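Local coordinates for tailspike protein (Acinetobacter phage vB_ApiP_P1, PDB 6E1R), which probably binds and cleaves the capsular polysaccharide of its Acinetobacter host as a trimeric tailspike hydrolase, with this chain holding all but the amino-terminal part of the protein, at residues N62-I67 and L97-N102; T103-K108 and A127-E132; V449-L454 and F519-N524; L468-I473 and N527-T532. All blocks are in the same frame, centred on the assembly; numbering follows the deposited sequence.

How the contacts relate
The four contacts form two distant pairs on opposite sides of the chain's centre, with contacts 1 and 3 about 91 Å apart between centres. Contacts 1 and 2 both use helix 94-106 and touch directly: Val101 meets Leu129, and Val64 meets Thr103. Both are only partly buried, and polar groups sit close by, namely the Asn62 turn in contact 1 and, in contact 2, charged side chains at the interface with a second subunit. Contacts 3 and 4 are buried, wholly apolar and 5 Å apart between centres, in a C-terminal beta domain. Contact 3 works within one sheet, across strand 528-533, whereas contact 4 joins that sheet to the one facing it.

Contact 1: N62-I67 and L97-N102; sequences NGVTVI and LDLAVN
Val64 and Leu99 reach toward each other tip to tip: one methyl of the valine, CG2, lies 3.6 Å from CD2 of the leucine and 3.9 Å from its CG. The torsions aim both groups. Val64 has CG1 anti to its backbone N (chi1 179°), which leaves CG2 beside that N and pointing at the helix, while Leu99 sends its CG out anti to N to meet it. Leu99 CD2 also lies 4.2 Å from Asn62 O.

Behind the valine, the turn is held by the amide of Asn62. Asn62 OD1 accepts a nearly straight bond from Val64 N, 2.9 Å and 167° at the hydrogen, which makes an Asx turn. A second bond, from Val66 N, arrives on the opposite face of the amide plane. ND2 donates to Thr65 OG1, so both ends of the amide are engaged, which should restrain its rotation.

Farther out, Gly63 O bonds to Tyr40 OH, and the other flank of helix 94-106 lays Leu97 and Val101 on Thr123 of strand 123-124. The contact thus packs the turn leading into strand 66-67, at the edge of the N-terminal mixed sheet, against helix 94-106, which precedes most of the beta-helix strands.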
# COMPACT_ATOMS: atom_id res chain seq x y z
N ASN A 62 41.25 -28.91 -10.24
CA ASN A 62 40.79 -27.56 -9.93
C ASN A 62 40.45 -27.37 -8.46
O ASN A 62 40.20 -26.23 -8.04
CB ASN A 62 39.56 -27.22 -10.79
CG ASN A 62 38.46 -28.27 -10.71
OD1 ASN A 62 38.21 -28.84 -9.65
ND2 ASN A 62 37.81 -28.52 -11.84
N GLY A 63 40.43 -28.44 -7.67
CA GLY A 63 40.19 -28.34 -6.25
C GLY A 63 38.75 -28.49 -5.81
O GLY A 63 38.49 -28.49 -4.60
N VAL A 64 37.81 -28.60 -6.74
CA VAL A 64 36.40 -28.70 -6.40
C VAL A 64 35.76 -29.87 -7.14
O VAL A 64 35.45 -30.90 -6.54
CB VAL A 64 35.65 -27.39 -6.71
CG1 VAL A 64 34.18 -27.52 -6.35
CG2 VAL A 64 36.27 -26.22 -5.96
N THR A 65 35.56 -29.71 -8.45
CA THR A 65 34.84 -30.71 -9.22
C THR A 65 35.74 -31.88 -9.64
O THR A 65 35.32 -33.04 -9.55
CB THR A 65 34.19 -30.07 -10.44
OG1 THR A 65 35.17 -29.35 -11.19
CG2 THR A 65 33.07 -29.13 -10.02
N VAL A 66 36.95 -31.59 -10.09
CA VAL A 66 37.89 -32.61 -10.54
C VAL A 66 39.19 -32.46 -9.75
O VAL A 66 39.76 -31.36 -9.70
CB VAL A 66 38.17 -32.53 -12.05
CG1 VAL A 66 38.28 -33.92 -12.65
CG2 VAL A 66 37.07 -31.74 -12.75
N ILE A 67 39.64 -33.55 -9.14
CA ILE A 67 40.84 -33.56 -8.31
C ILE A 67 41.72 -34.71 -8.80
O ILE A 67 41.56 -35.86 -8.37
CB ILE A 67 40.52 -33.70 -6.81
CG1 ILE A 67 39.69 -32.50 -6.34
CG2 ILE A 67 41.80 -33.78 -6.00
CD1 ILE A 67 39.20 -32.62 -4.92
N LEU A 97 36.13 -18.97 -0.16
CA LEU A 97 34.89 -18.33 -0.59
C LEU A 97 35.03 -17.80 -2.02
O LEU A 97 34.09 -17.92 -2.82
CB LEU A 97 34.51 -17.20 0.36
CG LEU A 97 33.19 -16.48 0.09
CD1 LEU A 97 32.02 -17.45 0.12
CD2 LEU A 97 32.98 -15.34 1.07
N ASP A 98 36.19 -17.23 -2.35
CA ASP A 98 36.40 -16.74 -3.71
C ASP A 98 36.27 -17.85 -4.74
O ASP A 98 35.63 -17.67 -5.78
CB ASP A 98 37.78 -16.07 -3.81
CG ASP A 98 38.01 -15.42 -5.16
OD1 ASP A 98 37.27 -14.47 -5.50
OD2 ASP A 98 38.94 -15.84 -5.87
N LEU A 99 36.86 -19.02 -4.45
CA LEU A 99 36.69 -20.16 -5.34
C LEU A 99 35.25 -20.63 -5.38
O LEU A 99 34.79 -21.13 -6.41
CB LEU A 99 37.62 -21.30 -4.90
CG LEU A 99 37.60 -22.59 -5.72
CD1 LEU A 99 37.87 -22.29 -7.19
CD2 LEU A 99 38.62 -23.56 -5.17
N ALA A 100 34.51 -20.46 -4.28
CA ALA A 100 33.12 -20.89 -4.24
C ALA A 100 32.24 -20.03 -5.14
O ALA A 100 31.44 -20.55 -5.92
CB ALA A 100 32.61 -20.87 -2.80
N VAL A 101 32.39 -18.70 -5.04
CA VAL A 101 31.60 -17.80 -5.89
C VAL A 101 31.96 -17.99 -7.35
O VAL A 101 31.09 -18.00 -8.23
CB VAL A 101 31.80 -16.34 -5.45
CG1 VAL A 101 30.74 -15.45 -6.09
CG2 VAL A 101 31.76 -16.21 -3.94
N ASN A 102 33.26 -18.14 -7.64
CA ASN A 102 33.69 -18.36 -9.02
C ASN A 102 33.17 -19.68 -9.57
O ASN A 102 32.78 -19.77 -10.74
CB ASN A 102 35.21 -18.32 -9.11
CG ASN A 102 35.77 -16.91 -8.96
OD1 ASN A 102 35.28 -15.97 -9.58
ND2 ASN A 102 36.81 -16.77 -8.14

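Contact 2: T103-K108 and A127-E132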
# COMPACT_ATOMS: atom_id res chain seq x y z
N THR A 103 33.13 -20.73 -8.73
CA THR A 103 32.68 -22.03 -9.20
C THR A 103 31.16 -22.07 -9.36
O THR A 103 30.65 -22.53 -10.39
CB THR A 103 33.14 -23.13 -8.24
OG1 THR A 103 34.57 -23.15 -8.18
CG2 THR A 103 32.64 -24.49 -8.70
N ALA A 104 30.43 -21.59 -8.35
CA ALA A 104 28.97 -21.65 -8.41
C ALA A 104 28.42 -20.82 -9.57
O ALA A 104 27.47 -21.23 -10.24
CB ALA A 104 28.38 -21.17 -7.08
N THR A 105 29.02 -19.65 -9.82
CA THR A 105 28.53 -18.80 -10.91
C THR A 105 28.91 -19.37 -12.27
O THR A 105 28.11 -19.34 -13.21
CB THR A 105 29.06 -17.38 -10.75
OG1 THR A 105 30.48 -17.40 -10.57
CG2 THR A 105 28.41 -16.70 -9.54
N SER A 106 30.14 -19.89 -12.40
CA SER A 106 30.54 -20.48 -13.67
C SER A 106 29.78 -21.77 -13.96
O SER A 106 29.58 -22.12 -15.12
CB SER A 106 32.05 -20.75 -13.67
OG SER A 106 32.42 -21.60 -12.61
N LEU A 107 29.34 -22.47 -12.91
CA LEU A 107 28.56 -23.69 -13.07
C LEU A 107 27.06 -23.42 -13.13
O LEU A 107 26.30 -24.36 -13.36
CB LEU A 107 28.86 -24.65 -11.91
CG LEU A 107 30.13 -25.50 -12.04
CD1 LEU A 107 30.30 -26.39 -10.82
CD2 LEU A 107 30.11 -26.33 -13.31
N LYS A 108 26.64 -22.17 -12.92
CA LYS A 108 25.23 -21.78 -12.96
C LYS A 108 24.41 -22.61 -11.97
O LYS A 108 23.41 -23.25 -12.33
CB LYS A 108 24.66 -21.91 -14.37
CG LYS A 108 25.27 -20.97 -15.40
CD LYS A 108 24.57 -21.12 -16.75
CE LYS A 108 25.39 -20.56 -17.89
NZ LYS A 108 26.14 -19.33 -17.51
N ALA A 127 28.49 -12.05 -11.14
CA ALA A 127 27.12 -11.92 -11.58
C ALA A 127 26.36 -13.23 -11.40
O ALA A 127 26.94 -14.32 -11.45
CB ALA A 127 27.07 -11.48 -13.05
N THR A 128 25.05 -13.11 -11.17
CA THR A 128 24.13 -14.24 -11.04
C THR A 128 24.47 -15.15 -9.86
O THR A 128 24.09 -16.33 -9.86
CB THR A 128 24.07 -15.07 -12.33
OG1 THR A 128 25.31 -15.74 -12.54
CG2 THR A 128 23.77 -14.16 -13.52
N LEU A 129 25.16 -14.64 -8.85
CA LEU A 129 25.47 -15.45 -7.67
C LEU A 129 24.21 -15.67 -6.84
O LEU A 129 23.56 -14.71 -6.41
CB LEU A 129 26.54 -14.78 -6.82
CG LEU A 129 26.71 -15.45 -5.46
CD1 LEU A 129 27.29 -16.86 -5.59
CD2 LEU A 129 27.54 -14.60 -4.50
N ARG A 130 23.87 -16.93 -6.60
CA ARG A 130 22.83 -17.30 -5.66
C ARG A 130 23.48 -18.07 -4.52
O ARG A 130 23.94 -19.20 -4.71
CB ARG A 130 21.73 -18.12 -6.34
CG ARG A 130 20.69 -18.68 -5.38
CD ARG A 130 19.69 -19.55 -6.12
NE ARG A 130 18.84 -20.30 -5.21
CZ ARG A 130 18.05 -21.30 -5.58
NH1 ARG A 130 17.99 -21.66 -6.86
NH2 ARG A 130 17.31 -21.94 -4.68
N ILE A 131 23.53 -17.46 -3.34
CA ILE A 131 24.19 -18.03 -2.18
C ILE A 131 23.21 -18.04 -1.02
O ILE A 131 22.54 -17.03 -0.76
CB ILE A 131 25.48 -17.26 -1.82
CG1 ILE A 131 26.10 -17.79 -0.52
CG2 ILE A 131 25.21 -15.76 -1.73
CD1 ILE A 131 27.41 -17.13 -0.17
N GLU A 132 23.10 -19.18 -0.33
CA GLU A 132 22.14 -19.36 0.74
C GLU A 132 22.83 -19.96 1.96
O GLU A 132 23.95 -20.46 1.89
CB GLU A 132 20.98 -20.26 0.30
CG GLU A 132 20.24 -19.76 -0.94
CD GLU A 132 19.14 -20.70 -1.39
OE1 GLU A 132 19.29 -21.93 -1.21
OE2 GLU A 132 18.12 -20.22 -1.92
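Thr105 meets Ala127 and Leu129 where the last turn of helix 94-106 lies against the entry to strand 129-133, a strand of one of the first coils in a parallel stack characteristic of a beta-helix. The helix ends in a Schellman motif, Lys108 taking a positive phi, and the arrangement is consistent with a helix closing the end of the beta-helix.

One methyl does most of the touching. Thr105 CG2 lies 3.4 Å from Ala127 O, 3.7 Å from Leu129 CA and 3.8 Å from Leu129 CB, so it rests on the chain itself and on the root of the leucine. The backbones are correspondingly close, 5.6 Å between the CA atoms of Thr105 and Leu129. With chi1 at 51°, Thr105 OG1 sits between its own N and carbonyl carbon and bonds back to Val101 O, while CG2, anti to the carbonyl carbon, faces the strand.

Farther along the strand, Glu132 OE2 lies in plane at the edge of the Arg130 guanidinium, 3.4 Å from NH2, in a weak salt bridge. That carboxylate also pairs with Lys168 of a second subunit, and Arg130 NH1 bonds to Gly133 O of that subunit.

The threonine thus divides its roles: its hydroxyl bonds mainly to its own helix, with a weak bond to Asp126, and its methyl supplies a nonpolar surface. Between these two segments the contact is van der Waals.

Contact 3: V449-L454 and F519-N524; sequences VGVASL and FTWSIN
Trp521 CG and Ile523 CG1 both lie anti to their carbonyl carbons (chi1 -59° and -56°), and this bends the ends of both side chains back toward strand 448-455. Coming the other way, Val451 holds CG2 beside its backbone N, and Leu454 stretches out from the same strand.

Two separate pairs result, each crossing at about a right angle. Val451 CG2 comes up to the edge of the indole, near its plane, at 3.7 Å from CZ3 and 4.2 Å from CH2 of Trp521. Leu454 CD1 meets Ile523 CD1 at 3.7 Å, with Ile523 CG1 slightly behind. Phe519 CB lies over one face of the indole, offset toward the rim, and Tyr487 meets the ring edge-to-face.

The strands are not direct neighbours in their antiparallel sheet: strand 528-533 runs between them, and its Ala531 touches both Val451 and Trp521. The touching parts diverge by 46°. Met543, on strand 539-548, packs against Val451 and Trp521 alike.

Nothing polar crosses this contact. It is methyl against aromatic edge and methyl against methyl, so the direct link between the two strands is apolar, while the backbone bonds of the sheet run through strand 528-533.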
# COMPACT_ATOMS: atom_id res chain seq x y z
N VAL A 449 -7.74 57.12 -4.60
CA VAL A 449 -6.76 56.04 -4.63
C VAL A 449 -7.46 54.77 -5.10
O VAL A 449 -8.55 54.44 -4.62
CB VAL A 449 -6.12 55.80 -3.25
CG1 VAL A 449 -5.16 54.63 -3.30
CG2 VAL A 449 -5.40 57.05 -2.77
N GLY A 450 -6.84 54.07 -6.05
CA GLY A 450 -7.39 52.81 -6.51
C GLY A 450 -7.25 51.72 -5.46
O GLY A 450 -6.24 51.64 -4.75
N VAL A 451 -8.27 50.87 -5.36
CA VAL A 451 -8.32 49.81 -4.37
C VAL A 451 -8.13 48.44 -5.00
O VAL A 451 -7.32 47.64 -4.54
CB VAL A 451 -9.64 49.87 -3.57
CG1 VAL A 451 -9.77 48.65 -2.66
CG2 VAL A 451 -9.71 51.15 -2.75
N ALA A 452 -8.86 48.16 -6.08
CA ALA A 452 -8.78 46.85 -6.73
C ALA A 452 -9.26 46.98 -8.16
O ALA A 452 -9.92 47.95 -8.54
CB ALA A 452 -9.60 45.80 -5.98
N SER A 453 -8.90 45.98 -8.96
CA SER A 453 -9.35 45.88 -10.34
C SER A 453 -10.55 44.94 -10.43
O SER A 453 -10.55 43.86 -9.82
CB SER A 453 -8.23 45.37 -11.25
OG SER A 453 -7.14 46.28 -11.27
N LEU A 454 -11.56 45.35 -11.19
CA LEU A 454 -12.78 44.58 -11.35
C LEU A 454 -12.80 43.94 -12.73
O LEU A 454 -12.37 44.55 -13.72
CB LEU A 454 -14.02 45.46 -11.16
CG LEU A 454 -14.08 46.21 -9.83
CD1 LEU A 454 -15.35 47.05 -9.75
CD2 LEU A 454 -13.99 45.24 -8.66
N PHE A 519 -15.21 57.22 2.47
CA PHE A 519 -14.85 57.25 1.06
C PHE A 519 -16.10 57.15 0.20
O PHE A 519 -17.08 56.51 0.57
CB PHE A 519 -13.87 56.13 0.71
CG PHE A 519 -12.65 56.09 1.59
CD1 PHE A 519 -11.60 56.96 1.37
CD2 PHE A 519 -12.57 55.19 2.64
CE1 PHE A 519 -10.48 56.94 2.18
CE2 PHE A 519 -11.46 55.16 3.45
CZ PHE A 519 -10.41 56.03 3.22
N THR A 520 -16.04 57.79 -0.97
CA THR A 520 -17.02 57.63 -2.03
C THR A 520 -16.41 56.79 -3.14
O THR A 520 -15.23 56.97 -3.48
CB THR A 520 -17.48 58.99 -2.57
OG1 THR A 520 -18.05 59.75 -1.50
CG2 THR A 520 -18.52 58.81 -3.67
N TRP A 521 -17.20 55.90 -3.72
CA TRP A 521 -16.70 54.85 -4.59
C TRP A 521 -17.09 55.09 -6.05
O TRP A 521 -18.21 55.51 -6.34
CB TRP A 521 -17.20 53.49 -4.13
CG TRP A 521 -16.78 53.20 -2.73
CD1 TRP A 521 -17.49 53.45 -1.59
CD2 TRP A 521 -15.54 52.62 -2.32
NE1 TRP A 521 -16.76 53.06 -0.49
CE2 TRP A 521 -15.56 52.55 -0.91
CE3 TRP A 521 -14.41 52.16 -3.00
CZ2 TRP A 521 -14.50 52.02 -0.18
CZ3 TRP A 521 -13.36 51.64 -2.27
CH2 TRP A 521 -13.41 51.58 -0.87
N SER A 522 -16.14 54.82 -6.94
CA SER A 522 -16.35 54.98 -8.38
C SER A 522 -15.54 53.91 -9.10
O SER A 522 -14.78 53.15 -8.49
CB SER A 522 -15.94 56.38 -8.85
OG SER A 522 -14.56 56.61 -8.61
N ILE A 523 -15.71 53.86 -10.42
CA ILE A 523 -14.96 52.96 -11.29
C ILE A 523 -14.44 53.78 -12.46
O ILE A 523 -15.24 54.42 -13.17
CB ILE A 523 -15.80 51.78 -11.78
CG1 ILE A 523 -16.40 51.01 -10.60
CG2 ILE A 523 -14.97 50.85 -12.65
CD1 ILE A 523 -17.32 49.88 -11.01
N ASN A 524 -13.13 53.77 -12.67
CA ASN A 524 -12.52 54.57 -13.73
C ASN A 524 -12.54 53.79 -15.04
O ASN A 524 -13.13 52.71 -15.15
CB ASN A 524 -11.11 55.00 -13.33
CG ASN A 524 -10.18 53.83 -13.06
OD1 ASN A 524 -10.47 52.68 -13.41
ND2 ASN A 524 -9.04 54.12 -12.45

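Contact 4: L468-I473 and N527-T532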
# COMPACT_ATOMS: atom_id res chain seq x y z
N LEU A 468 -20.27 44.15 -4.09
CA LEU A 468 -19.00 44.38 -3.41
C LEU A 468 -19.27 44.81 -1.97
O LEU A 468 -20.03 45.75 -1.73
CB LEU A 468 -18.16 45.44 -4.12
CG LEU A 468 -17.89 45.28 -5.62
CD1 LEU A 468 -17.02 46.43 -6.11
CD2 LEU A 468 -17.22 43.94 -5.90
N LEU A 469 -18.64 44.12 -1.03
CA LEU A 469 -18.65 44.50 0.38
C LEU A 469 -17.25 44.99 0.74
O LEU A 469 -16.30 44.20 0.74
CB LEU A 469 -19.07 43.33 1.27
CG LEU A 469 -19.11 43.60 2.77
CD1 LEU A 469 -20.10 44.71 3.10
CD2 LEU A 469 -19.44 42.33 3.54
N VAL A 470 -17.12 46.27 1.06
CA VAL A 470 -15.84 46.89 1.36
C VAL A 470 -15.82 47.30 2.82
O VAL A 470 -16.72 48.02 3.28
CB VAL A 470 -15.55 48.10 0.45
CG1 VAL A 470 -14.17 48.64 0.74
CG2 VAL A 470 -15.68 47.71 -1.01
N ASN A 471 -14.80 46.86 3.55
CA ASN A 471 -14.56 47.27 4.92
C ASN A 471 -13.26 48.07 4.94
O ASN A 471 -12.17 47.49 4.84
CB ASN A 471 -14.49 46.07 5.86
CG ASN A 471 -14.33 46.47 7.32
OD1 ASN A 471 -13.95 45.65 8.16
ND2 ASN A 471 -14.64 47.72 7.63
N ALA A 472 -13.38 49.38 5.06
CA ALA A 472 -12.23 50.27 5.11
C ALA A 472 -11.91 50.61 6.55
O ALA A 472 -12.82 50.89 7.35
CB ALA A 472 -12.48 51.55 4.30
N ILE A 473 -10.63 50.59 6.89
CA ILE A 473 -10.17 50.87 8.25
C ILE A 473 -9.01 51.85 8.18
O ILE A 473 -8.37 52.03 7.14
CB ILE A 473 -9.74 49.59 9.00
CG1 ILE A 473 -8.58 48.92 8.28
CG2 ILE A 473 -10.92 48.64 9.15
CD1 ILE A 473 -7.89 47.85 9.09
N ASN A 527 -11.37 50.06 -15.17
CA ASN A 527 -12.13 49.10 -14.36
C ASN A 527 -11.54 48.93 -12.97
O ASN A 527 -11.55 47.84 -12.40
CB ASN A 527 -12.25 47.75 -15.07
CG ASN A 527 -13.01 47.84 -16.38
OD1 ASN A 527 -14.24 47.89 -16.40
ND2 ASN A 527 -12.28 47.87 -17.49
N VAL A 528 -11.00 50.02 -12.41
CA VAL A 528 -10.42 50.01 -11.07
C VAL A 528 -11.43 50.61 -10.10
O VAL A 528 -11.98 51.69 -10.35
CB VAL A 528 -9.10 50.79 -11.04
CG1 VAL A 528 -8.56 50.86 -9.62
CG2 VAL A 528 -8.08 50.13 -11.96
N LEU A 529 -11.67 49.91 -8.99
CA LEU A 529 -12.51 50.44 -7.92
C LEU A 529 -11.74 51.53 -7.19
O LEU A 529 -10.75 51.26 -6.50
CB LEU A 529 -12.92 49.33 -6.96
CG LEU A 529 -13.82 49.73 -5.80
CD1 LEU A 529 -15.18 50.20 -6.31
CD2 LEU A 529 -13.98 48.59 -4.81
N VAL A 530 -12.19 52.78 -7.33
CA VAL A 530 -11.49 53.94 -6.80
C VAL A 530 -12.22 54.46 -5.57
O VAL A 530 -13.46 54.55 -5.57
CB VAL A 530 -11.36 55.05 -7.87
CG1 VAL A 530 -10.62 56.25 -7.31
CG2 VAL A 530 -10.66 54.51 -9.11
N ALA A 531 -11.46 54.79 -4.53
CA ALA A 531 -11.99 55.39 -3.32
C ALA A 531 -11.53 56.84 -3.24
O ALA A 531 -10.34 57.12 -3.41
CB ALA A 531 -11.53 54.62 -2.08
N THR A 532 -12.46 57.74 -2.97
CA THR A 532 -12.18 59.17 -2.85
C THR A 532 -12.47 59.61 -1.42
O THR A 532 -13.57 59.39 -0.91
CB THR A 532 -13.00 59.99 -3.84
OG1 THR A 532 -12.75 59.52 -5.17
CG2 THR A 532 -12.64 61.46 -3.74
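The closest CA atoms, those of Leu468 and Leu529, are 10.0 Å apart, a distance that side chains rather than backbone bonds must fill, as expected for two sheets packed face to face. Leu468 and Leu529 fill it, reaching toward each other tip to tip. CD1 of Leu468 lies 3.9 Å from CD2 of Leu529 and 4.2 Å from its CD1, so a single methyl faces the forked end of the other leucine. Val470, two residues along the same strand and on the same side, adds a looser contact, its CG2 4.3 Å from Leu529 CD2. Leu529 CD2 therefore meets both Leu468 and Val470.

The two leucines arrive by different routes. Leu529 runs its CG anti to the backbone N (chi1 -179°), whereas Leu468 has CG beside its N (chi1 -52°) and anti to the carbonyl carbon; either way the forked end is carried into the space between the sheets.

Strand 465-474 lies in the five-stranded antiparallel sheet, between strands 539-548 and 484-494, and strand 528-533 lies in the four-stranded one, so the contact belongs to the interior of a beta-sandwich. Trp521 lies against both Val470 and Leu529, and Leu454 touches Leu468. On the other side of strand 465-474, Asn471 OD1 bonds to Asn550 of a third subunit.

The chemistry is correspondingly one-sided. With no hydrogen bond between the segments, the sheets cohere here through buried aliphatic branches, while Asn471, on the same strand, uses OD1 toward the third subunit and ND2 within its own chain.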